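Local coordinates for protein esterase (Thermotoga maritima, PDB 3DOH) that is an esterase, probably hydrolysing carboxylic esters, that joins an immunoglobulin-like N-terminal domain to an alpha/beta-hydrolase domain, at residues Ile140-Phe144 with Ala200-Pro206. Residues are numbered along the deposited sequence; the frame is centred on the assembly and turned at random.
Sequences IIDDF and AVVWAQP
The ring of Phe-144 points its far end at Ala-200, Val-201 and Ala-204: the carbonyl oxygen of Ala-200 lies at the ring edge, near its plane, 3.7 Å from Phe-144 CZ. The methyl groups come in obliquely, Ala-204 CB 3.7 Å from Phe-144 CE1 and Val-201 CG2 4.1 Å from the same carbon, while Ala-200 CB packs against CE2. With CG anti to the carbonyl carbon (chi1 -76°), the ring reaches across to the 3-10 turn at 202-204; replacing it by an alanine methyl is likely to cost Ala-200 and Ala-204 the ring they pack against and open a gap between the linker and residues 200-204. Residues 140-144 link strand 129-139, in the sheet of the immunoglobulin-like domain, to strand 144-150, an edge strand of the hydrolase sheet within this chain, so this buried packing sets the domain linker against the hydrolase loop leading into helix 206-209. Ile-140 crosses Val-201 at about a right angle, its CG2, anti to the backbone N, meeting Val-201 CG2 at 3.5 Å. The other branch of Ile-140 ends near the proline ring, Ile-140 CD1 lying 4.3 Å from Pro-206 CD. Val-194 of helix 192-195 also touches Phe-144 and Ala-200, and Phe-163 of strand 157-163 touches Ala-204.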
loop_
_atom_site.group_PDB
_atom_site.type_symbol
_atom_site.label_atom_id
_atom_site.label_comp_id
_atom_site.label_asym_id
_atom_site.label_seq_id
_atom_site.Cartn_x
_atom_site.Cartn_y
_atom_site.Cartn_z
ATOM N N ILE A 140 -31.816 15.898 -16.629
ATOM C CA ILE A 140 -31.770 17.342 -16.435
ATOM C C ILE A 140 -31.504 18.068 -17.749
ATOM O O ILE A 140 -32.009 19.166 -17.978
ATOM C CB ILE A 140 -30.689 17.740 -15.412
ATOM C CG1 ILE A 140 -30.922 17.018 -14.083
ATOM C CG2 ILE A 140 -30.676 19.247 -15.210
ATOM C CD1 ILE A 140 -32.102 17.549 -13.298
ATOM N N ILE A 141 -30.706 17.444 -18.611
ATOM C CA ILE A 141 -30.520 17.933 -19.972
ATOM C C ILE A 141 -31.770 17.706 -20.815
ATOM O O ILE A 141 -31.996 18.401 -21.807
ATOM C CB ILE A 141 -29.321 17.251 -20.657
ATOM C CG1 ILE A 141 -28.008 17.873 -20.177
ATOM C CG2 ILE A 141 -29.442 17.354 -22.169
ATOM C CD1 ILE A 141 -26.779 17.300 -20.847
ATOM N N ASP A 142 -32.580 16.731 -20.415
ATOM C CA ASP A 142 -33.824 16.452 -21.092
ATOM C C ASP A 142 -34.994 17.339 -20.646
ATOM O O ASP A 142 -36.050 17.242 -21.219
ATOM C CB ASP A 142 -34.168 14.966 -20.965
ATOM C CG ASP A 142 -34.481 14.559 -19.516
ATOM O OD1 ASP A 142 -34.436 15.452 -18.594
ATOM O OD2 ASP A 142 -34.762 13.336 -19.319
ATOM N N ASP A 143 -34.816 18.203 -19.650
ATOM C CA ASP A 143 -35.834 19.235 -19.368
ATOM C C ASP A 143 -35.692 20.535 -20.137
ATOM O O ASP A 143 -36.571 21.392 -20.032
ATOM C CB ASP A 143 -35.912 19.604 -17.886
ATOM C CG ASP A 143 -36.092 18.410 -17.005
ATOM O OD1 ASP A 143 -37.070 17.667 -17.223
ATOM O OD2 ASP A 143 -35.253 18.209 -16.090
ATOM N N PHE A 144 -34.576 20.706 -20.837
ATOM C CA PHE A 144 -34.298 21.884 -21.656
ATOM C C PHE A 144 -34.779 21.538 -23.032
ATOM O O PHE A 144 -34.178 20.696 -23.717
ATOM C CB PHE A 144 -32.779 22.138 -21.806
ATOM C CG PHE A 144 -32.121 22.735 -20.608
ATOM C CD1 PHE A 144 -32.075 22.039 -19.392
ATOM C CD2 PHE A 144 -31.519 23.994 -20.692
ATOM C CE1 PHE A 144 -31.485 22.578 -18.269
ATOM C CE2 PHE A 144 -30.894 24.566 -19.553
ATOM C CZ PHE A 144 -30.872 23.837 -18.337
ATOM N N ALA A 200 -25.220 25.437 -17.198
ATOM C CA ALA A 200 -26.620 25.688 -17.560
ATOM C C ALA A 200 -27.528 25.020 -16.538
ATOM O O ALA A 200 -28.516 25.564 -16.084
ATOM C CB ALA A 200 -26.918 25.154 -18.963
ATOM N N VAL A 201 -27.111 23.834 -16.156
ATOM C CA VAL A 201 -27.940 22.856 -15.538
ATOM C C VAL A 201 -28.100 23.082 -14.027
ATOM O O VAL A 201 -29.140 22.778 -13.436
ATOM C CB VAL A 201 -27.267 21.514 -15.896
ATOM C CG1 VAL A 201 -26.845 20.716 -14.691
ATOM C CG2 VAL A 201 -28.026 20.774 -16.988
ATOM N N VAL A 202 -27.096 23.662 -13.390
ATOM C CA VAL A 202 -27.169 23.901 -11.934
ATOM C C VAL A 202 -28.443 24.701 -11.615
ATOM O O VAL A 202 -29.196 24.344 -10.706
ATOM C CB VAL A 202 -25.860 24.568 -11.384
ATOM C CG1 VAL A 202 -25.617 25.947 -12.024
ATOM C CG2 VAL A 202 -25.883 24.648 -9.879
ATOM N N TRP A 203 -28.711 25.730 -12.422
ATOM C CA TRP A 203 -29.847 26.576 -12.179
ATOM C C TRP A 203 -31.112 25.762 -12.329
ATOM O O TRP A 203 -32.166 26.144 -11.874
ATOM C CB TRP A 203 -29.827 27.732 -13.137
ATOM C CG TRP A 203 -28.410 28.305 -13.298
ATOM C CD1 TRP A 203 -27.542 28.074 -14.342
ATOM C CD2 TRP A 203 -27.718 29.167 -12.384
ATOM N NE1 TRP A 203 -26.362 28.739 -14.122
ATOM C CE2 TRP A 203 -26.444 29.415 -12.927
ATOM C CE3 TRP A 203 -28.045 29.732 -11.145
ATOM C CZ2 TRP A 203 -25.498 30.223 -12.278
ATOM C CZ3 TRP A 203 -27.115 30.540 -10.503
ATOM C CH2 TRP A 203 -25.856 30.771 -11.066
ATOM N N ALA A 204 -30.991 24.590 -12.926
ATOM C CA ALA A 204 -32.179 23.836 -13.259
ATOM C C ALA A 204 -32.390 22.685 -12.303
ATOM O O ALA A 204 -33.426 22.027 -12.355
ATOM C CB ALA A 204 -32.130 23.363 -14.724
ATOM N N GLN A 205 -31.435 22.466 -11.410
ATOM C CA GLN A 205 -31.587 21.449 -10.355
ATOM C C GLN A 205 -32.787 21.714 -9.435
ATOM O O GLN A 205 -33.010 22.842 -9.050
ATOM C CB GLN A 205 -30.267 21.306 -9.585
ATOM C CG GLN A 205 -29.237 20.390 -10.334
ATOM C CD GLN A 205 -27.840 20.435 -9.738
ATOM O OE1 GLN A 205 -26.888 19.907 -10.339
ATOM N NE2 GLN A 205 -27.688 21.070 -8.543
ATOM N N PRO A 206 -33.640 20.704 -9.167
ATOM C CA PRO A 206 -34.671 20.851 -8.103
ATOM C C PRO A 206 -34.268 21.599 -6.826
ATOM O O PRO A 206 -35.004 22.486 -6.395
ATOM C CB PRO A 206 -35.067 19.413 -7.809
ATOM C CG PRO A 206 -34.961 18.774 -9.161
ATOM C CD PRO A 206 -33.776 19.401 -9.854
#